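Local coordinates for protein demethyldecarbamoylnovobiocin O-methyltransferase (Streptomyces caeruleus, PDB 2WK1) that transfers a methyl group from S-adenosyl-L-methionine to the 4-hydroxyl of the noviose sugar, the penultimate step of novobiocin biosynthesis, at residues E99-N104 / L210-M215; D109-G114 / T228-K233; R192-W197 / T204-T209. All coordinates share one frame; numbering follows the deposited sequence. Where two conformers were deposited one is given.

All three contacts pack against one mixed sheet, built as in class I S-adenosylmethionine-dependent methyltransferases. Contact 1 and contact 2, with centres about 11 Å apart, are joined through neighbouring parallel strands, 210-215 of contact 1 and 109-113 of contact 2: Ala-211 N lies 2.8 Å from Asp-109 O, a probable hydrogen bond. Contact 3, its centre about 9 Å from that of contact 2, joins it through Lys-233 NZ, 3.0 Å from Ile-207 O. Contacts 2 and 3 both touch the bound S-adenosyl-L-homocysteine, at its amino group and its adenine. The touching residues of contact 1 lie farther off, the side chain of Val-212 about 12 Å from that ligand, though Arg-214 on the same strand touches it.

Contact 1: E99-N104 / L210-M215; sequences EDVIGN and LAVLRM. With EDO (1,2-ethanediol), chain F.
Val-101, near the end of helix 87-103, sets both of its methyls against the start of strand 210-215. CG2 meets two side chains: it lies 3.9 Å from CB of Ala-211 and 4.1 Å from CG2 of Val-212. The other methyl, CG1, comes to 3.7 Å from the backbone O of Ala-211. The valine thus packs at the corner where the chain turns at Ala-211. CG2 sits between the backbone N and the carbonyl carbon, while CG1 stands anti to the carbonyl carbon (chi1 -58°); with this torsion both methyls face the strand, CG1 toward the Ala-211 carbonyl and CG2 toward the two side chains. Val-212 has its CG1 anti to the backbone N (chi1 179°) and offers CG2 to the helix; the two valine side chains meet at a slant.

At the helix end, Asp-100 O accepts from the backbone N and ND2 of Asn-104, the residue just after it, and the two donors arrive from opposite faces of its carbonyl plane. The bond from Asn-104 ND2 to Asp-100 O is 3.2 Å long and bent, with an angle of 137° at the hydrogen. At the far end of the strand, an ethanediol, probably from the crystallisation liquor, makes a weak hydrogen bond to Met-215 O, and Arg-214 forms salt bridges with Asp-216 and Asp-243.

The helix end packs on the sheet where Tyr-239 of strand 238-242 touches Val-101 and its OH is hydrogen-bonded to Asp-100 OD2, while strand 109-113 flanks 210-215 on its other edge.

Contact 2: D109-G114 / T228-K233; sequences DLVETG and TNLYPK. With SAH (S-adenosyl-L-homocysteine), chain B.
Strand 109-113 of the Rossmann-like methyltransferase sheet meets the end of helix 220-230 here, through Val-111, Thr-113 and Leu-230. The methyl CG2 of Thr-113 and CD1 of Leu-230 approach tip to tip at 3.9 Å. The same CD1 lies 4.3 Å from CG1 of Val-111, so one leucine branch spans two residues on one face of the strand. Thr-113 presents its methyl because CG2 stands anti to the carbonyl carbon, with OG1 between the backbone N and the carbonyl carbon (chi1 56°). That hydroxyl makes weak hydrogen bonds to Arg-214 O and to Thr-226 OG1.

In this fold the first strand of the nucleotide-binding half runs out into a glycine-containing loop that receives the cofactor, and Glu-112, Thr-113 and Gly-114 belong to the S-adenosyl-L-methionine site. Glu-112 points away from the helix and stays extended beyond CG, which carries its carboxylate to the amino group of the bound S-adenosyl-L-homocysteine, OE2 lying 2.7 Å from ligand N. OE2 also forms a salt bridge with Arg-214, which probably steadies the carboxylate beside the ligand. Ligand N donates a 2.9 Å hydrogen bond to Gly-114 O. Gly-114 adopts backbone angles of 107°/100°, a conformation that favours glycine, and lies close beside the ligand ribose. Leu-213 of strand 210-215 touches both Val-111 and Leu-230, and Trp-139 of strand 138-142 touches Val-111.

Contact 3: R192-W197 / T204-T209; sequences RFLPGW and TAPIDT. With SAH (S-adenosyl-L-homocysteine), chain B.
Leu-194 projects from strand 191-195 and divides its two methyls over the loop 204-209. CD1 lies 3.9 Å from CB of Ala-205 and 4.1 Å from CD1 of Ile-207; CD2 comes 4.3 Å from CD of Pro-206, and also to 4.2 Å from CB of Ala-205. The leucine fork therefore sits across the alanine methyl, with the isoleucine at one prong and the proline at the other. CG stands anti to the carbonyl carbon (chi1 -71°), an orientation that turns the fork onto the loop. Ile-207 approaches differently. Its CB is directed along the contact rather than at the leucine, and it is the far end of the extended CG1 branch (chi2 169°) that brings CD1 over to Leu-194, the two side chains passing at an angle.

The loop makes an inverse gamma turn centred on Pro-206, with a weak hydrogen bond from Ile-207 N to Ala-205 O, and the three residues that meet the leucine are the three of that turn. Ala-205 and Ile-207 are buried, whereas Pro-206 lies at the exposed border.

Past the strand, the chain changes from packing to ligand contact. Gly-196 O lies 3.4 Å from C2 of the adenine of S-adenosyl-L-homocysteine, and Trp-197, at the N-cap position of helix 198-201, meets adenine N1 at the edge of its indole ring, with CE3 at 3.6 Å.

Within this chain 191-195 is an edge strand of the sheet, beside 138-142, whose Trp-139 touches both Leu-194 and Ile-207; helix 174-183 packs on Phe-193, and the loop leads from helix 198-201 into strand 210-215.

Contact 1: E99-N104 / L210-M215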
loop_
_atom_site.group_PDB
_atom_site.type_symbol
_atom_site.label_atom_id
_atom_site.label_comp_id
_atom_site.label_asym_id
_atom_site.label_seq_id
_atom_site.Cartn_x
_atom_site.Cartn_y
_atom_site.Cartn_z
ATOM N N GLU A 99 16.381 -6.141 -10.257
ATOM C CA GLU A 99 17.046 -7.175 -9.435
ATOM C C GLU A 99 18.138 -7.900 -10.211
ATOM O O GLU A 99 19.146 -8.293 -9.616
ATOM C CB GLU A 99 16.049 -8.132 -8.792
ATOM C CG GLU A 99 15.208 -7.417 -7.739
ATOM C CD GLU A 99 14.308 -8.304 -6.936
ATOM O OE1 GLU A 99 13.805 -9.310 -7.469
ATOM O OE2 GLU A 99 14.113 -7.990 -5.755
ATOM N N ASP A 100 17.950 -8.108 -11.512
ATOM C CA ASP A 100 18.978 -8.805 -12.306
ATOM C C ASP A 100 20.239 -7.948 -12.436
ATOM O O ASP A 100 21.364 -8.450 -12.308
ATOM C CB ASP A 100 18.458 -9.186 -13.697
ATOM C CG ASP A 100 19.416 -10.102 -14.429
ATOM O OD1 ASP A 100 19.642 -11.225 -13.922
ATOM O OD2 ASP A 100 19.925 -9.709 -15.490
ATOM N N VAL A 101 20.089 -6.639 -12.663
ATOM C CA VAL A 101 21.272 -5.774 -12.758
ATOM C C VAL A 101 22.001 -5.679 -11.414
ATOM O O VAL A 101 23.240 -5.634 -11.367
ATOM C CB VAL A 101 21.014 -4.378 -13.399
ATOM C CG1 VAL A 101 20.444 -4.521 -14.794
ATOM C CG2 VAL A 101 20.182 -3.476 -12.556
ATOM N N ILE A 102 21.249 -5.690 -10.321
ATOM C CA ILE A 102 21.863 -5.691 -8.988
ATOM C C ILE A 102 22.574 -7.019 -8.776
ATOM O O ILE A 102 23.717 -7.036 -8.342
ATOM C CB ILE A 102 20.825 -5.498 -7.860
ATOM C CG1 ILE A 102 20.226 -4.091 -7.934
ATOM C CG2 ILE A 102 21.486 -5.787 -6.477
ATOM C CD1 ILE A 102 18.983 -3.895 -7.072
ATOM N N GLY A 103 21.907 -8.133 -9.061
ATOM C CA GLY A 103 22.501 -9.454 -8.809
ATOM C C GLY A 103 23.716 -9.769 -9.659
ATOM O O GLY A 103 24.591 -10.531 -9.239
ATOM N N ASN A 104 23.768 -9.192 -10.853
ATOM C CA ASN A 104 24.894 -9.377 -11.766
ATOM C C ASN A 104 25.887 -8.219 -11.747
ATOM O O ASN A 104 26.825 -8.187 -12.537
ATOM C CB ASN A 104 24.382 -9.622 -13.174
ATOM C CG ASN A 104 23.832 -11.013 -13.355
ATOM O OD1 ASN A 104 24.580 -12.004 -13.253
ATOM N ND2 ASN A 104 22.559 -11.118 -13.671
ATOM N N LEU A 210 23.941 3.840 -17.433
ATOM C CA LEU A 210 22.609 3.351 -17.072
ATOM C C LEU A 210 22.590 1.832 -17.079
ATOM O O LEU A 210 23.083 1.185 -18.013
ATOM C CB LEU A 210 21.569 3.845 -18.083
ATOM C CG LEU A 210 21.236 5.333 -18.037
ATOM C CD1 LEU A 210 20.388 5.719 -19.227
ATOM C CD2 LEU A 210 20.593 5.682 -16.692
ATOM N N ALA A 211 22.006 1.265 -16.036
ATOM C CA ALA A 211 21.723 -0.160 -15.985
ATOM C C ALA A 211 20.317 -0.498 -16.464
ATOM O O ALA A 211 20.100 -1.586 -17.029
ATOM C CB ALA A 211 21.989 -0.700 -14.585
ATOM N N VAL A 212 19.346 0.393 -16.249
ATOM C CA VAL A 212 17.982 0.207 -16.766
ATOM C C VAL A 212 17.505 1.537 -17.318
ATOM O O VAL A 212 17.538 2.548 -16.619
ATOM C CB VAL A 212 16.987 -0.318 -15.696
ATOM C CG1 VAL A 212 15.590 -0.460 -16.312
ATOM C CG2 VAL A 212 17.455 -1.651 -15.080
ATOM N N LEU A 213 17.045 1.516 -18.563
ATOM C CA LEU A 213 16.414 2.648 -19.239
ATOM C C LEU A 213 14.978 2.263 -19.516
ATOM O O LEU A 213 14.751 1.407 -20.334
ATOM C CB LEU A 213 17.144 2.923 -20.538
ATOM C CG LEU A 213 16.540 3.880 -21.558
ATOM C CD1 LEU A 213 16.191 5.220 -20.898
ATOM C CD2 LEU A 213 17.465 4.023 -22.782
ATOM N N ARG A 214 14.022 2.869 -18.811
ATOM C CA ARG A 214 12.589 2.601 -19.028
ATOM C C ARG A 214 11.994 3.789 -19.765
ATOM O O ARG A 214 12.111 4.915 -19.317
ATOM C CB ARG A 214 11.845 2.317 -17.740
ATOM C CG ARG A 214 10.400 1.904 -18.018
ATOM C CD ARG A 214 9.619 1.480 -16.764
ATOM N NE ARG A 214 8.539 0.598 -17.165
ATOM C CZ ARG A 214 7.430 1.006 -17.781
ATOM N NH1 ARG A 214 7.135 2.294 -17.832
ATOM N NH2 ARG A 214 6.615 0.123 -18.305
ATOM N N MET A 215 11.395 3.526 -20.910
ATOM C CA MET A 215 10.857 4.550 -21.791
ATOM C C MET A 215 9.347 4.485 -21.782
ATOM O O MET A 215 8.770 3.433 -22.105
ATOM C CB MET A 215 11.397 4.356 -23.204
ATOM C CG MET A 215 12.924 4.263 -23.273
ATOM S SD MET A 215 13.530 4.431 -24.938
ATOM C CE MET A 215 12.665 3.108 -25.694
HETATM C C1 EDO F . 8.687 4.684 -25.229
HETATM O O1 EDO F . 8.821 6.135 -24.992
HETATM C C2 EDO F . 7.327 4.213 -25.781
HETATM O O2 EDO F . 6.532 3.634 -24.717
#

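Contact 2: D109-G114 / T228-K233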
loop_
_atom_site.group_PDB
_atom_site.type_symbol
_atom_site.label_atom_id
_atom_site.label_comp_id
_atom_site.label_asym_id
_atom_site.label_seq_id
_atom_site.Cartn_x
_atom_site.Cartn_y
_atom_site.Cartn_z
ATOM N N ASP A 109 23.013 3.762 -13.284
ATOM C CA ASP A 109 21.825 4.296 -12.663
ATOM C C ASP A 109 20.570 3.732 -13.335
ATOM O O ASP A 109 20.627 2.957 -14.308
ATOM C CB ASP A 109 21.868 5.809 -12.712
ATOM C CG ASP A 109 22.907 6.409 -11.764
ATOM O OD1 ASP A 109 23.325 5.724 -10.782
ATOM O OD2 ASP A 109 23.273 7.587 -12.019
ATOM N N LEU A 110 19.419 4.103 -12.779
ATOM C CA LEU A 110 18.131 3.684 -13.289
ATOM C C LEU A 110 17.406 4.953 -13.748
ATOM O O LEU A 110 17.515 5.985 -13.077
ATOM C CB LEU A 110 17.323 3.012 -12.173
ATOM C CG LEU A 110 18.004 1.876 -11.412
ATOM C CD1 LEU A 110 17.077 1.346 -10.328
ATOM C CD2 LEU A 110 18.469 0.782 -12.346
ATOM N N VAL A 111 16.677 4.906 -14.855
ATOM C CA VAL A 111 15.922 6.061 -15.314
ATOM C C VAL A 111 14.596 5.674 -15.896
ATOM O O VAL A 111 14.499 4.638 -16.554
ATOM C CB VAL A 111 16.738 6.878 -16.335
ATOM C CG1 VAL A 111 17.045 6.078 -17.580
ATOM C CG2 VAL A 111 16.025 8.199 -16.684
ATOM N N GLU A 112 13.582 6.496 -15.667
ATOM C CA GLU A 112 12.352 6.452 -16.422
ATOM C C GLU A 112 12.135 7.773 -17.111
ATOM O O GLU A 112 12.248 8.836 -16.484
ATOM C CB GLU A 112 11.140 6.161 -15.550
ATOM C CG GLU A 112 9.945 5.814 -16.453
ATOM C CD GLU A 112 8.664 5.464 -15.725
ATOM O OE1 GLU A 112 8.400 6.134 -14.721
ATOM O OE2 GLU A 112 7.924 4.532 -16.176
ATOM N N THR A 113 11.889 7.708 -18.412
ATOM C CA THR A 113 11.526 8.851 -19.218
ATOM C C THR A 113 10.029 8.837 -19.459
ATOM O O THR A 113 9.536 8.092 -20.291
ATOM C CB THR A 113 12.333 8.931 -20.537
ATOM O OG1 THR A 113 12.178 7.728 -21.285
ATOM C CG2 THR A 113 13.787 9.141 -20.264
ATOM N N GLY A 114 9.291 9.596 -18.656
ATOM C CA GLY A 114 7.843 9.668 -18.679
ATOM C C GLY A 114 7.312 8.957 -17.470
ATOM O O GLY A 114 7.224 7.734 -17.463
ATOM N N THR A 228 18.138 8.236 -28.611
ATOM C CA THR A 228 19.330 8.845 -29.180
ATOM C C THR A 228 20.262 9.363 -28.078
ATOM O O THR A 228 21.478 9.228 -28.170
ATOM C CB THR A 228 19.015 9.955 -30.184
ATOM O OG1 THR A 228 18.251 10.974 -29.603
ATOM C CG2 THR A 228 18.325 9.429 -31.365
ATOM N N ASN A 229 19.694 9.947 -27.041
ATOM C CA ASN A 229 20.501 10.548 -25.976
ATOM C C ASN A 229 20.915 9.577 -24.885
ATOM O O ASN A 229 21.973 9.758 -24.293
ATOM C CB ASN A 229 19.729 11.712 -25.367
ATOM C CG ASN A 229 19.681 12.890 -26.311
ATOM O OD1 ASN A 229 20.728 13.492 -26.608
ATOM N ND2 ASN A 229 18.490 13.234 -26.794
ATOM N N LEU A 230 20.082 8.565 -24.588
ATOM C CA LEU A 230 20.350 7.701 -23.449
ATOM C C LEU A 230 20.783 6.287 -23.769
ATOM O O LEU A 230 21.477 5.676 -22.952
ATOM C CB LEU A 230 19.170 7.662 -22.479
ATOM C CG LEU A 230 18.714 9.008 -21.885
ATOM C CD1 LEU A 230 17.604 8.815 -20.885
ATOM C CD2 LEU A 230 19.871 9.787 -21.240
ATOM N N TYR A 231 20.429 5.740 -24.931
ATOM C CA TYR A 231 20.874 4.380 -25.213
ATOM C C TYR A 231 22.402 4.203 -25.184
ATOM O O TYR A 231 22.898 3.206 -24.645
ATOM C CB TYR A 231 20.314 3.841 -26.521
ATOM C CG TYR A 231 20.716 2.404 -26.715
ATOM C CD1 TYR A 231 20.134 1.423 -25.929
ATOM C CD2 TYR A 231 21.718 2.027 -27.605
ATOM C CE1 TYR A 231 20.469 0.109 -26.038
ATOM C CE2 TYR A 231 22.052 0.654 -27.731
ATOM C CZ TYR A 231 21.404 -0.279 -26.922
ATOM O OH TYR A 231 21.604 -1.660 -26.965
ATOM N N PRO A 232 23.158 5.203 -25.665
ATOM C CA PRO A 232 24.610 5.030 -25.592
ATOM C C PRO A 232 25.177 4.897 -24.174
ATOM O O PRO A 232 26.322 4.477 -24.019
ATOM C CB PRO A 232 25.146 6.300 -26.269
ATOM C CG PRO A 232 24.094 6.700 -27.205
ATOM C CD PRO A 232 22.800 6.368 -26.483
ATOM N N LYS A 233 24.398 5.278 -23.159
ATOM C CA LYS A 233 24.806 5.163 -21.758
ATOM C C LYS A 233 24.523 3.794 -21.150
ATOM O O LYS A 233 25.000 3.499 -20.056
ATOM C CB LYS A 233 24.073 6.204 -20.925
ATOM C CG LYS A 233 24.338 7.612 -21.364
ATOM C CD LYS A 233 23.657 8.612 -20.440
ATOM C CE LYS A 233 23.677 10.032 -20.976
ATOM N NZ LYS A 233 25.072 10.548 -21.075
HETATM N N SAH B . 5.459 5.632 -16.524
HETATM C CA SAH B . 4.196 6.265 -16.012
HETATM C CB SAH B . 3.296 6.663 -17.183
HETATM C CG SAH B . 3.890 7.744 -18.075
HETATM S SD SAH B . 2.608 8.704 -18.893
HETATM C C SAH B . 3.540 5.384 -14.986
HETATM O O SAH B . 2.333 5.505 -14.745
HETATM O OXT SAH B . 4.234 4.619 -14.330
HETATM C "C5'" SAH B . 3.574 9.623 -20.106
HETATM C "C4'" SAH B . 4.491 10.681 -19.453
HETATM O "O4'" SAH B . 5.455 11.115 -20.443
HETATM C "C3'" SAH B . 3.772 11.922 -18.925
HETATM O "O3'" SAH B . 4.062 12.163 -17.536
HETATM C "C2'" SAH B . 4.308 13.045 -19.839
HETATM O "O2'" SAH B . 4.426 14.327 -19.219
HETATM C "C1'" SAH B . 5.681 12.518 -20.270
HETATM N N9 SAH B . 6.205 12.978 -21.558
HETATM C C8 SAH B . 5.855 12.473 -22.769
HETATM N N7 SAH B . 6.615 13.018 -23.751
HETATM C C5 SAH B . 7.481 13.866 -23.142
HETATM C C6 SAH B . 8.571 14.702 -23.578
HETATM N N6 SAH B . 8.878 14.779 -24.862
HETATM N N1 SAH B . 9.250 15.388 -22.652
HETATM C C2 SAH B . 8.973 15.283 -21.339
HETATM N N3 SAH B . 7.981 14.536 -20.842
HETATM C C4 SAH B . 7.248 13.809 -21.711
#

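Contact 3: R192-W197 / T204-T209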
loop_
_atom_site.group_PDB
_atom_site.type_symbol
_atom_site.label_atom_id
_atom_site.label_comp_id
_atom_site.label_asym_id
_atom_site.label_seq_id
_atom_site.Cartn_x
_atom_site.Cartn_y
_atom_site.Cartn_z
ATOM N N ARG A 192 16.776 11.642 -8.194
ATOM C CA ARG A 192 17.084 12.879 -8.871
ATOM C C ARG A 192 16.087 13.122 -9.979
ATOM O O ARG A 192 15.607 12.196 -10.617
ATOM C CB ARG A 192 18.529 12.855 -9.392
ATOM C CG ARG A 192 19.533 12.902 -8.247
ATOM C CD ARG A 192 20.968 13.155 -8.651
ATOM N NE ARG A 192 21.090 14.518 -9.170
ATOM C CZ ARG A 192 22.235 15.174 -9.284
ATOM N NH1 ARG A 192 23.339 14.598 -8.925
ATOM N NH2 ARG A 192 22.243 16.397 -9.802
ATOM N N PHE A 193 15.805 14.388 -10.238
ATOM C CA PHE A 193 14.751 14.790 -11.147
ATOM C C PHE A 193 15.338 15.525 -12.329
ATOM O O PHE A 193 16.254 16.353 -12.190
ATOM C CB PHE A 193 13.714 15.683 -10.431
ATOM C CG PHE A 193 12.932 14.971 -9.384
ATOM C CD1 PHE A 193 13.486 14.692 -8.150
ATOM C CD2 PHE A 193 11.664 14.506 -9.647
ATOM C CE1 PHE A 193 12.790 14.040 -7.197
ATOM C CE2 PHE A 193 10.952 13.797 -8.690
ATOM C CZ PHE A 193 11.543 13.549 -7.465
ATOM N N LEU A 194 14.789 15.257 -13.507
ATOM C CA LEU A 194 15.157 15.936 -14.735
ATOM C C LEU A 194 13.880 16.543 -15.321
ATOM O O LEU A 194 13.219 15.935 -16.168
ATOM C CB LEU A 194 15.788 14.961 -15.732
ATOM C CG LEU A 194 17.168 14.455 -15.409
ATOM C CD1 LEU A 194 17.509 13.238 -16.228
ATOM C CD2 LEU A 194 18.182 15.581 -15.633
ATOM N N PRO A 195 13.498 17.726 -14.840
ATOM C CA PRO A 195 12.286 18.363 -15.302
ATOM C C PRO A 195 12.515 19.071 -16.598
ATOM O O PRO A 195 13.487 19.819 -16.731
ATOM C CB PRO A 195 11.959 19.353 -14.181
ATOM C CG PRO A 195 13.274 19.751 -13.651
ATOM C CD PRO A 195 14.145 18.507 -13.757
ATOM N N GLY A 196 11.571 18.897 -17.528
ATOM C CA GLY A 196 11.570 19.607 -18.810
ATOM C C GLY A 196 11.277 18.677 -19.973
ATOM O O GLY A 196 11.087 17.462 -19.795
ATOM N N TRP A 197 11.192 19.248 -21.166
ATOM C CA TRP A 197 10.993 18.459 -22.345
ATOM C C TRP A 197 12.253 17.632 -22.617
ATOM O O TRP A 197 13.362 18.139 -22.473
ATOM C CB TRP A 197 10.684 19.384 -23.538
ATOM C CG TRP A 197 9.491 20.244 -23.264
ATOM C CD1 TRP A 197 9.481 21.603 -23.120
ATOM C CD2 TRP A 197 8.152 19.815 -23.033
ATOM N NE1 TRP A 197 8.217 22.044 -22.821
ATOM C CE2 TRP A 197 7.380 20.965 -22.761
ATOM C CE3 TRP A 197 7.519 18.570 -23.034
ATOM C CZ2 TRP A 197 6.011 20.898 -22.485
ATOM C CZ3 TRP A 197 6.168 18.513 -22.741
ATOM C CH2 TRP A 197 5.434 19.658 -22.467
ATOM N N THR A 204 21.987 16.886 -22.156
ATOM C CA THR A 204 22.912 17.324 -21.110
ATOM C C THR A 204 22.686 16.671 -19.745
ATOM O O THR A 204 23.316 17.036 -18.773
ATOM C CB THR A 204 22.897 18.891 -20.987
ATOM O OG1 THR A 204 21.613 19.331 -20.529
ATOM C CG2 THR A 204 23.249 19.528 -22.327
ATOM N N ALA A 205 21.821 15.655 -19.663
ATOM C CA ALA A 205 21.578 15.000 -18.389
ATOM C C ALA A 205 22.903 14.475 -17.843
ATOM O O ALA A 205 23.642 13.822 -18.566
ATOM C CB ALA A 205 20.592 13.838 -18.564
ATOM N N PRO A 206 23.209 14.740 -16.559
ATOM C CA PRO A 206 24.509 14.334 -16.027
ATOM C C PRO A 206 24.518 12.904 -15.523
ATOM O O PRO A 206 24.833 12.616 -14.369
ATOM C CB PRO A 206 24.742 15.332 -14.895
ATOM C CG PRO A 206 23.415 15.668 -14.441
ATOM C CD PRO A 206 22.447 15.504 -15.567
ATOM N N ILE A 207 24.161 12.014 -16.436
ATOM C CA ILE A 207 24.133 10.590 -16.201
ATOM C C ILE A 207 25.325 10.017 -16.946
ATOM O O ILE A 207 25.518 10.283 -18.119
ATOM C CB ILE A 207 22.844 9.956 -16.718
ATOM C CG1 ILE A 207 21.594 10.610 -16.095
ATOM C CG2 ILE A 207 22.880 8.440 -16.472
ATOM C CD1 ILE A 207 20.299 10.215 -16.755
ATOM N N ASP A 208 26.118 9.229 -16.250
ATOM C CA ASP A 208 27.289 8.602 -16.811
ATOM C C ASP A 208 26.914 7.271 -17.503
ATOM O O ASP A 208 27.160 7.055 -18.684
ATOM C CB ASP A 208 28.264 8.378 -15.649
ATOM C CG ASP A 208 29.539 7.709 -16.056
ATOM O OD1 ASP A 208 29.825 7.626 -17.262
ATOM O OD2 ASP A 208 30.267 7.279 -15.133
ATOM N N THR A 209 26.317 6.374 -16.745
ATOM C CA THR A 209 25.940 5.097 -17.277
ATOM C C THR A 209 24.635 4.678 -16.666
ATOM O O THR A 209 24.265 5.078 -15.558
ATOM C CB THR A 209 27.202 3.530 -16.686
ATOM O OG1 THR A 209 27.052 3.773 -15.455
ATOM C CG2 THR A 209 28.502 4.745 -16.421
HETATM N N SAH B . 5.459 5.632 -16.524
HETATM C CA SAH B . 4.196 6.265 -16.012
HETATM C CB SAH B . 3.296 6.663 -17.183
HETATM C CG SAH B . 3.890 7.744 -18.075
HETATM S SD SAH B . 2.608 8.704 -18.893
HETATM C C SAH B . 3.540 5.384 -14.986
HETATM O O SAH B . 2.333 5.505 -14.745
HETATM O OXT SAH B . 4.234 4.619 -14.330
HETATM C "C5'" SAH B . 3.574 9.623 -20.106
HETATM C "C4'" SAH B . 4.491 10.681 -19.453
HETATM O "O4'" SAH B . 5.455 11.115 -20.443
HETATM C "C3'" SAH B . 3.772 11.922 -18.925
HETATM O "O3'" SAH B . 4.062 12.163 -17.536
HETATM C "C2'" SAH B . 4.308 13.045 -19.839
HETATM O "O2'" SAH B . 4.426 14.327 -19.219
HETATM C "C1'" SAH B . 5.681 12.518 -20.270
HETATM N N9 SAH B . 6.205 12.978 -21.558
HETATM C C8 SAH B . 5.855 12.473 -22.769
HETATM N N7 SAH B . 6.615 13.018 -23.751
HETATM C C5 SAH B . 7.481 13.866 -23.142
HETATM C C6 SAH B . 8.571 14.702 -23.578
HETATM N N6 SAH B . 8.878 14.779 -24.862
HETATM N N1 SAH B . 9.250 15.388 -22.652
HETATM C C2 SAH B . 8.973 15.283 -21.339
HETATM N N3 SAH B . 7.981 14.536 -20.842
HETATM C C4 SAH B . 7.248 13.809 -21.711
#